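Local coordinates for devB protein (Vibrio cholerae O1 biovar eltor str. N16961, PDB 1Y89) that probably hydrolyses 6-phosphogluconolactone to 6-phosphogluconate, a step of the pentose phosphate pathway, at residues A[46-51]-A[86-91]; A[57-62]-A[92-97]. One frame throughout, in Å; residues are numbered along the deposited sequence.

Contact 1: A[46-51]-A[86-91]; sequences KLLASQ and ALLFSK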
ATOM      1  N   LYS A  46       0.347 -14.595  17.492  1.00 18.27           N
ATOM      2  CA  LYS A  46      -0.444 -14.311  18.687  1.00 18.67           C
ATOM      3  C   LYS A  46      -1.739 -13.601  18.322  1.00 18.35           C
ATOM      4  O   LYS A  46      -2.791 -13.870  18.900  1.00 18.50           O
ATOM      5  CB  LYS A  46       0.379 -13.513  19.725  1.00 17.93           C
ATOM      6  CG  LYS A  46       1.594 -14.355  20.262  1.00 17.99           C
ATOM      7  CD  LYS A  46       2.304 -13.689  21.433  1.00 20.90           C
ATOM      8  CE  LYS A  46       3.161 -12.541  20.950  1.00 24.11           C
ATOM      9  NZ  LYS A  46       3.741 -11.737  22.088  1.00 26.94           N
ATOM     10  N   LEU A  47      -1.655 -12.660  17.390  1.00 18.42           N
ATOM     11  CA  LEU A  47      -2.855 -11.954  16.970  1.00 18.79           C
ATOM     12  C   LEU A  47      -3.828 -12.893  16.226  1.00 18.80           C
ATOM     13  O   LEU A  47      -5.053 -12.870  16.453  1.00 18.48           O
ATOM     14  CB  LEU A  47      -2.495 -10.727  16.113  1.00 18.64           C
ATOM     15  CG  LEU A  47      -3.688  -9.918  15.561  1.00 19.35           C
ATOM     16  CD1 LEU A  47      -4.648  -9.406  16.690  1.00 17.45           C
ATOM     17  CD2 LEU A  47      -3.244  -8.751  14.702  1.00 18.29           C
ATOM     18  N   LEU A  48      -3.291 -13.699  15.315  1.00 18.07           N
ATOM     19  CA  LEU A  48      -4.108 -14.680  14.603  1.00 19.37           C
ATOM     20  C   LEU A  48      -4.817 -15.701  15.497  1.00 19.38           C
ATOM     21  O   LEU A  48      -5.897 -16.221  15.144  1.00 19.52           O
ATOM     22  CB  LEU A  48      -3.257 -15.415  13.543  1.00 18.67           C
ATOM     23  CG  LEU A  48      -2.707 -14.528  12.425  1.00 19.10           C
ATOM     24  CD1 LEU A  48      -1.769 -15.397  11.528  1.00 18.43           C
ATOM     25  CD2 LEU A  48      -3.866 -13.912  11.608  1.00 18.17           C
ATOM     26  N   ALA A  49      -4.220 -15.993  16.644  1.00 19.00           N
ATOM     27  CA  ALA A  49      -4.810 -16.907  17.626  1.00 19.25           C
ATOM     28  C   ALA A  49      -5.827 -16.216  18.546  1.00 19.31           C
ATOM     29  O   ALA A  49      -6.507 -16.871  19.344  1.00 19.89           O
ATOM     30  CB  ALA A  49      -3.672 -17.572  18.483  1.00 19.10           C
ATOM     31  N   SER A  50      -5.915 -14.890  18.488  1.00 19.54           N
ATOM     32  CA  SER A  50      -6.845 -14.158  19.358  1.00 19.51           C
ATOM     33  C   SER A  50      -8.180 -14.021  18.638  1.00 19.76           C
ATOM     34  O   SER A  50      -8.256 -14.159  17.408  1.00 19.40           O
ATOM     35  CB  SER A  50      -6.328 -12.732  19.616  1.00 19.60           C
ATOM     36  OG  SER A  50      -6.447 -11.966  18.419  1.00 20.74           O
ATOM     37  N   GLN A  51      -9.220 -13.711  19.389  1.00 19.92           N
ATOM     38  CA  GLN A  51     -10.482 -13.270  18.783  1.00 21.74           C
ATOM     39  C   GLN A  51     -10.291 -11.895  18.140  1.00 21.96           C
ATOM     40  O   GLN A  51      -9.622 -11.031  18.735  1.00 21.11           O
ATOM     41  CB  GLN A  51     -11.606 -13.227  19.833  1.00 21.73           C
ATOM     42  CG  GLN A  51     -11.927 -14.618  20.422  1.00 26.44           C
ATOM     43  CD  GLN A  51     -12.079 -15.742  19.355  1.00 32.95           C
ATOM     44  OE1 GLN A  51     -12.624 -15.529  18.259  1.00 38.14           O
ATOM     45  NE2 GLN A  51     -11.570 -16.927  19.672  1.00 32.41           N
ATOM     46  N   ALA A  86       3.316 -23.548  18.620  1.00 21.21           N
ATOM     47  CA  ALA A  86       3.063 -23.184  20.017  1.00 21.78           C
ATOM     48  C   ALA A  86       2.157 -21.958  20.112  1.00 21.70           C
ATOM     49  O   ALA A  86       1.208 -21.940  20.930  1.00 21.69           O
ATOM     50  CB  ALA A  86       4.370 -22.937  20.748  1.00 23.00           C
ATOM     51  N   LEU A  87       2.383 -20.972  19.245  1.00 20.06           N
ATOM     52  CA  LEU A  87       1.642 -19.699  19.374  1.00 21.31           C
ATOM     53  C   LEU A  87       0.302 -19.668  18.637  1.00 21.41           C
ATOM     54  O   LEU A  87      -0.618 -18.941  19.044  1.00 20.12           O
ATOM     55  CB  LEU A  87       2.493 -18.494  18.947  1.00 20.93           C
ATOM     56  CG  LEU A  87       3.769 -18.228  19.783  1.00 21.43           C
ATOM     57  CD1 LEU A  87       4.598 -17.106  19.078  1.00 23.09           C
ATOM     58  CD2 LEU A  87       3.452 -17.844  21.230  1.00 22.71           C
ATOM     59  N   LEU A  88       0.223 -20.420  17.536  1.00 20.41           N
ATOM     60  CA  LEU A  88      -0.957 -20.370  16.666  1.00 21.11           C
ATOM     61  C   LEU A  88      -1.610 -21.720  16.407  1.00 20.60           C
ATOM     62  O   LEU A  88      -2.776 -21.944  16.817  1.00 19.45           O
ATOM     63  CB  LEU A  88      -0.639 -19.687  15.317  1.00 20.36           C
ATOM     64  CG  LEU A  88      -1.771 -19.649  14.273  1.00 20.93           C
ATOM     65  CD1 LEU A  88      -3.061 -18.955  14.872  1.00 18.90           C
ATOM     66  CD2 LEU A  88      -1.308 -18.925  12.993  1.00 22.02           C
ATOM     67  N   PHE A  89      -0.911 -22.611  15.692  1.00 20.51           N
ATOM     68  CA  PHE A  89      -1.621 -23.784  15.158  1.00 21.72           C
ATOM     69  C   PHE A  89      -2.282 -24.596  16.260  1.00 22.34           C
ATOM     70  O   PHE A  89      -3.394 -25.084  16.086  1.00 22.91           O
ATOM     71  CB  PHE A  89      -0.715 -24.704  14.308  1.00 20.91           C
ATOM     72  CG  PHE A  89       0.048 -23.977  13.250  1.00 22.39           C
ATOM     73  CD1 PHE A  89      -0.540 -22.935  12.536  1.00 21.10           C
ATOM     74  CD2 PHE A  89       1.361 -24.346  12.953  1.00 24.32           C
ATOM     75  CE1 PHE A  89       0.173 -22.265  11.544  1.00 25.57           C
ATOM     76  CE2 PHE A  89       2.069 -23.671  11.986  1.00 24.02           C
ATOM     77  CZ  PHE A  89       1.474 -22.622  11.284  1.00 22.67           C
ATOM     78  N   SER A  90      -1.606 -24.740  17.391  1.00 22.85           N
ATOM     79  CA  SER A  90      -2.176 -25.490  18.518  1.00 24.29           C
ATOM     80  C   SER A  90      -3.390 -24.786  19.172  1.00 25.65           C
ATOM     81  O   SER A  90      -4.010 -25.335  20.089  1.00 25.78           O
ATOM     82  CB  SER A  90      -1.096 -25.720  19.562  1.00 24.33           C
ATOM     83  OG  SER A  90      -0.765 -24.492  20.171  1.00 22.29           O
ATOM     84  N   LYS A  91      -3.708 -23.570  18.727  1.00 26.07           N
ATOM     85  CA  LYS A  91      -4.791 -22.787  19.334  1.00 27.42           C
ATOM     86  C   LYS A  91      -5.974 -22.619  18.389  1.00 27.89           C
ATOM     87  O   LYS A  91      -6.920 -21.877  18.711  1.00 29.33           O
ATOM     88  CB  LYS A  91      -4.303 -21.381  19.732  1.00 27.25           C
ATOM     89  CG  LYS A  91      -2.959 -21.320  20.407  1.00 27.77           C
ATOM     90  CD  LYS A  91      -3.031 -21.858  21.785  1.00 30.88           C
ATOM     91  CE  LYS A  91      -1.679 -21.778  22.429  1.00 31.79           C
ATOM     92  NZ  LYS A  91      -1.751 -22.390  23.771  1.00 34.95           N
TER
HETATM   93  O   HOH W   1      -7.530 -19.446  19.881  1.00 30.89           O
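Leu88 presses both of its methyls against the end of helix 39-48, at Leu48 and the following Ala49, and this is the tight part of the contact. Its CD1 sits 3.6 Å from the backbone N of Ala49 and 3.8 Å from CB of Leu48. The second methyl, CD2, meets CD1 of Leu48 at 3.8 Å, and the two leucine side chains cross at a slant. With CG anti to the backbone N (chi1 176°), the isobutyl group of Leu88 is swung in towards the neighbouring helix. Leu48 also packs on Ala18 and Met21 of helix 10-25. CB of Ala49 lies 3.4 Å from the carbonyl O of Leu87, where the two backbones run close; the same CB also touches CB of Lys91, at 4.1 Å.

Towards solvent the packing thins out. Lys46 and Leu87 lie alongside one another and point the same way, meeting through CG of Lys46 and CD2 of Leu87 at 4.1 Å, while the lysine chain bends at chi3 and carries its ammonium group off. Lys91 likewise leaves only its CB behind. On this side a water joins the two segments, donating to the carbonyl O of Ala49 and to that of Lys91, each at 2.8 Å. The turn after helix 39-48 is secured separately, since OG and N of Ser50 both bond to the carbonyl O of Leu47.

The contact thus pairs the C-terminal ends of helices 39-48 and 80-89. Helix 39-48 belongs to the beta-alpha-beta crossover between parallel strands 31-35 and 62-70 of the Rossmann-like alpha/beta fold.

Contact 2: A[57-62]-A[92-97]; sequences IQWKNL and INMPAQ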
ATOM      1  N   ILE A  57     -11.227 -16.453  10.640  1.00 21.08           N
ATOM      2  CA  ILE A  57     -10.373 -16.819   9.509  1.00 20.83           C
ATOM      3  C   ILE A  57     -10.775 -18.227   9.041  1.00 20.95           C
ATOM      4  O   ILE A  57     -10.913 -19.148   9.850  1.00 20.69           O
ATOM      5  CB  ILE A  57      -8.868 -16.742   9.852  1.00 20.79           C
ATOM      6  CG1 ILE A  57      -8.500 -15.268  10.096  1.00 20.36           C
ATOM      7  CG2 ILE A  57      -8.019 -17.403   8.712  1.00 19.28           C
ATOM      8  CD1 ILE A  57      -6.997 -15.022  10.367  1.00 20.33           C
ATOM      9  N   GLN A  58     -10.991 -18.384   7.741  1.00 20.80           N
ATOM     10  CA  GLN A  58     -11.370 -19.703   7.229  1.00 21.92           C
ATOM     11  C   GLN A  58     -10.116 -20.495   6.970  1.00 21.17           C
ATOM     12  O   GLN A  58      -9.634 -20.561   5.831  1.00 21.50           O
ATOM     13  CB  GLN A  58     -12.255 -19.540   5.982  1.00 22.69           C
ATOM     14  CG  GLN A  58     -13.516 -18.680   6.290  1.00 27.27           C
ATOM     15  CD  GLN A  58     -14.435 -19.291   7.363  1.00 35.45           C
ATOM     16  OE1 GLN A  58     -14.956 -20.415   7.198  1.00 38.77           O
ATOM     17  NE2 GLN A  58     -14.653 -18.545   8.473  1.00 36.97           N
ATOM     18  N   TRP A  59      -9.567 -21.074   8.041  1.00 20.96           N
ATOM     19  CA  TRP A  59      -8.263 -21.783   7.994  1.00 20.55           C
ATOM     20  C   TRP A  59      -8.204 -22.882   6.951  1.00 20.52           C
ATOM     21  O   TRP A  59      -7.125 -23.195   6.448  1.00 20.22           O
ATOM     22  CB  TRP A  59      -7.920 -22.372   9.379  1.00 20.35           C
ATOM     23  CG  TRP A  59      -7.847 -21.304  10.437  1.00 19.68           C
ATOM     24  CD1 TRP A  59      -8.775 -21.049  11.405  1.00 20.57           C
ATOM     25  CD2 TRP A  59      -6.835 -20.304  10.569  1.00 20.57           C
ATOM     26  NE1 TRP A  59      -8.376 -19.966  12.162  1.00 21.55           N
ATOM     27  CE2 TRP A  59      -7.179 -19.505  11.676  1.00 20.97           C
ATOM     28  CE3 TRP A  59      -5.627 -20.036   9.887  1.00 21.14           C
ATOM     29  CZ2 TRP A  59      -6.390 -18.433  12.096  1.00 19.24           C
ATOM     30  CZ3 TRP A  59      -4.832 -18.963  10.320  1.00 20.28           C
ATOM     31  CH2 TRP A  59      -5.223 -18.189  11.405  1.00 20.21           C
ATOM     32  N   LYS A  60      -9.364 -23.478   6.639  1.00 20.50           N
ATOM     33  CA  LYS A  60      -9.442 -24.544   5.639  1.00 22.45           C
ATOM     34  C   LYS A  60      -8.977 -24.117   4.228  1.00 21.55           C
ATOM     35  O   LYS A  60      -8.567 -24.967   3.428  1.00 21.49           O
ATOM     36  CB  LYS A  60     -10.865 -25.149   5.575  1.00 22.16           C
ATOM     37  CG  LYS A  60     -11.886 -24.192   4.981  1.00 26.09           C
ATOM     38  CD  LYS A  60     -13.342 -24.695   5.110  1.00 27.07           C
ATOM     39  CE  LYS A  60     -14.361 -23.582   4.740  1.00 29.62           C
ATOM     40  NZ  LYS A  60     -15.777 -24.148   4.673  1.00 35.05           N
ATOM     41  N   ASN A  61      -9.052 -22.814   3.936  1.00 20.86           N
ATOM     42  CA  ASN A  61      -8.615 -22.230   2.655  1.00 21.15           C
ATOM     43  C   ASN A  61      -7.151 -21.751   2.611  1.00 21.34           C
ATOM     44  O   ASN A  61      -6.602 -21.454   1.540  1.00 21.40           O
ATOM     45  CB  ASN A  61      -9.540 -21.066   2.272  1.00 20.62           C
ATOM     46  CG  ASN A  61     -10.934 -21.521   1.993  1.00 21.84           C
ATOM     47  OD1 ASN A  61     -11.133 -22.652   1.520  1.00 20.72           O
ATOM     48  ND2 ASN A  61     -11.924 -20.655   2.264  1.00 20.70           N
ATOM     49  N   LEU A  62      -6.504 -21.696   3.773  1.00 21.54           N
ATOM     50  CA  LEU A  62      -5.109 -21.211   3.840  1.00 21.05           C
ATOM     51  C   LEU A  62      -4.142 -22.377   3.920  1.00 20.79           C
ATOM     52  O   LEU A  62      -4.408 -23.352   4.595  1.00 21.45           O
ATOM     53  CB  LEU A  62      -4.905 -20.276   5.057  1.00 20.45           C
ATOM     54  CG  LEU A  62      -5.782 -19.030   5.197  1.00 23.04           C
ATOM     55  CD1 LEU A  62      -5.327 -18.141   6.349  1.00 20.06           C
ATOM     56  CD2 LEU A  62      -5.811 -18.229   3.905  1.00 22.71           C
ATOM     57  N   ILE A  92      -5.913 -23.242  17.213  1.00 27.79           N
ATOM     58  CA  ILE A  92      -6.924 -23.014  16.176  1.00 27.69           C
ATOM     59  C   ILE A  92      -7.332 -24.323  15.532  1.00 29.05           C
ATOM     60  O   ILE A  92      -6.672 -25.348  15.737  1.00 28.75           O
ATOM     61  CB  ILE A  92      -6.457 -22.023  15.051  1.00 27.74           C
ATOM     62  CG1 ILE A  92      -5.220 -22.575  14.318  1.00 24.73           C
ATOM     63  CG2 ILE A  92      -6.295 -20.599  15.603  1.00 25.20           C
ATOM     64  CD1 ILE A  92      -4.859 -21.881  13.021  1.00 27.64           C
ATOM     65  N   ASN A  93      -8.427 -24.288  14.771  1.00 30.08           N
ATOM     66  CA  ASN A  93      -8.892 -25.469  14.063  1.00 32.08           C
ATOM     67  C   ASN A  93      -8.558 -25.380  12.581  1.00 32.35           C
ATOM     68  O   ASN A  93      -9.294 -24.801  11.780  1.00 32.79           O
ATOM     69  CB  ASN A  93     -10.395 -25.676  14.272  1.00 32.81           C
ATOM     70  CG  ASN A  93     -10.878 -27.025  13.755  1.00 37.09           C
ATOM     71  OD1 ASN A  93     -10.080 -27.954  13.534  1.00 42.58           O
ATOM     72  ND2 ASN A  93     -12.198 -27.147  13.560  1.00 39.41           N
HETATM   73  N   MSE A  94      -7.438 -25.975  12.216  1.00 32.14           N
HETATM   74  CA  MSE A  94      -6.941 -25.873  10.859  1.00 33.18           C
HETATM   75  C   MSE A  94      -6.524 -27.272  10.434  1.00 31.28           C
HETATM   76  O   MSE A  94      -5.834 -27.950  11.205  1.00 31.45           O
HETATM   77  CB  MSE A  94      -5.735 -24.937  10.835  1.00 31.85           C
HETATM   78  CG  MSE A  94      -4.928 -25.007   9.557  1.00 33.95           C
HETATM   79 SE   MSE A  94      -3.812 -23.419   9.468  1.00 39.16          SE
HETATM   80  CE  MSE A  94      -3.400 -23.515   7.460  1.00 32.91           C
ATOM     81  N   PRO A  95      -6.921 -27.705   9.213  1.00 29.72           N
ATOM     82  CA  PRO A  95      -6.523 -29.062   8.798  1.00 28.57           C
ATOM     83  C   PRO A  95      -4.999 -29.226   8.841  1.00 27.82           C
ATOM     84  O   PRO A  95      -4.252 -28.312   8.446  1.00 26.11           O
ATOM     85  CB  PRO A  95      -7.050 -29.176   7.356  1.00 27.84           C
ATOM     86  CG  PRO A  95      -8.114 -28.143   7.231  1.00 28.25           C
ATOM     87  CD  PRO A  95      -7.730 -27.013   8.185  1.00 29.11           C
ATOM     88  N   ALA A  96      -4.553 -30.386   9.339  1.00 27.31           N
ATOM     89  CA  ALA A  96      -3.135 -30.724   9.434  1.00 26.69           C
ATOM     90  C   ALA A  96      -2.524 -30.700   8.026  1.00 26.37           C
ATOM     91  O   ALA A  96      -1.382 -30.268   7.834  1.00 25.50           O
ATOM     92  CB  ALA A  96      -2.956 -32.111  10.096  1.00 26.96           C
ATOM     93  N   GLN A  97      -3.316 -31.123   7.044  1.00 26.23           N
ATOM     94  CA  GLN A  97      -2.860 -31.211   5.652  1.00 27.00           C
ATOM     95  C   GLN A  97      -2.578 -29.827   5.051  1.00 25.41           C
ATOM     96  O   GLN A  97      -1.881 -29.733   4.045  1.00 25.25           O
ATOM     97  CB  GLN A  97      -3.866 -32.009   4.772  1.00 27.13           C
ATOM     98  CG  GLN A  97      -5.164 -31.220   4.421  1.00 29.34           C
ATOM     99  CD  GLN A  97      -6.314 -32.074   3.909  1.00 32.54           C
ATOM    100  OE1 GLN A  97      -6.252 -32.632   2.795  1.00 38.03           O
ATOM    101  NE2 GLN A  97      -7.400 -32.164   4.711  1.00 36.22           N
TER
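Trp59 is held between two isoleucine methyls, one on each face of its indole, and Ile92 supplies the one that comes from across the contact. CD1 of Ile92 stands 3.5 Å from the centroid of the six-membered ring and only 12° off the ring normal, a CH-pi contact squarely over the face. Ile57, two residues before the tryptophan, puts CG2 over the centre of the opposite face, 3.5 Å above the plane. The methyl of Ile92 gets there because CG1 lies between the backbone N and the carbonyl carbon (chi1 61°), with chi2 then carrying the chain straight outward to the ring.

Met94, a selenomethionine, makes a Met-aromatic contact of a different kind. Its SE is 5.0 Å from the centroid of the six-membered ring of Trp59 and 57° from the normal, an oblique approach in which CE3 is met at 3.9 Å. Nearer the backbone, CB of Met94 touches CB of Trp59 at 3.7 Å. The rest of the Met94 chain is extended and runs on towards Leu62, whose CB is 4.3 Å from the terminal CE; the same CE is placed 3.0 Å from the carbonyl O of Leu62, a contact so short that its exact length is doubtful. CD of Pro95 packs 3.9 Å from CA of Lys60 in the 3-10 segment 59-61.

Two polar atoms of Trp59 and Leu62 find partners outside the two segments: NE1 of Trp59 bonds to the carbonyl O of Ala54, and the carbonyl O of Leu62 accepts from ND2 of Asn98. Cohesion between the two loops therefore rests on dispersion, CH-pi and selenium-aromatic contacts, while the bond to Ala54 probably helps fix the rotation of the indole that presents its face to Ile92.

How the contacts relate
Contacts 1 and 2 lie side by side, their centres about 12 Å apart, and form a continuous apolar layer. Trp59 touches both: its CZ2 is 3.8 Å from the carbonyl O of Leu48, and its CH2 is 4.2 Å from CD1 of Leu88. Leu48 also packs through CD2 on CD1 of Ile57, at 3.5 Å. Along the chain the segments alternate: 92-97 continues directly from 86-91, whereas helix 53-56 intervenes between 46-51 and 57-62. Both contacts sit well away from the chain's centre, about 17 and 18 Å. The side chain of Leu48 is about 12 Å, and that of Leu62 about 9 Å, from a bound polyether (PE5).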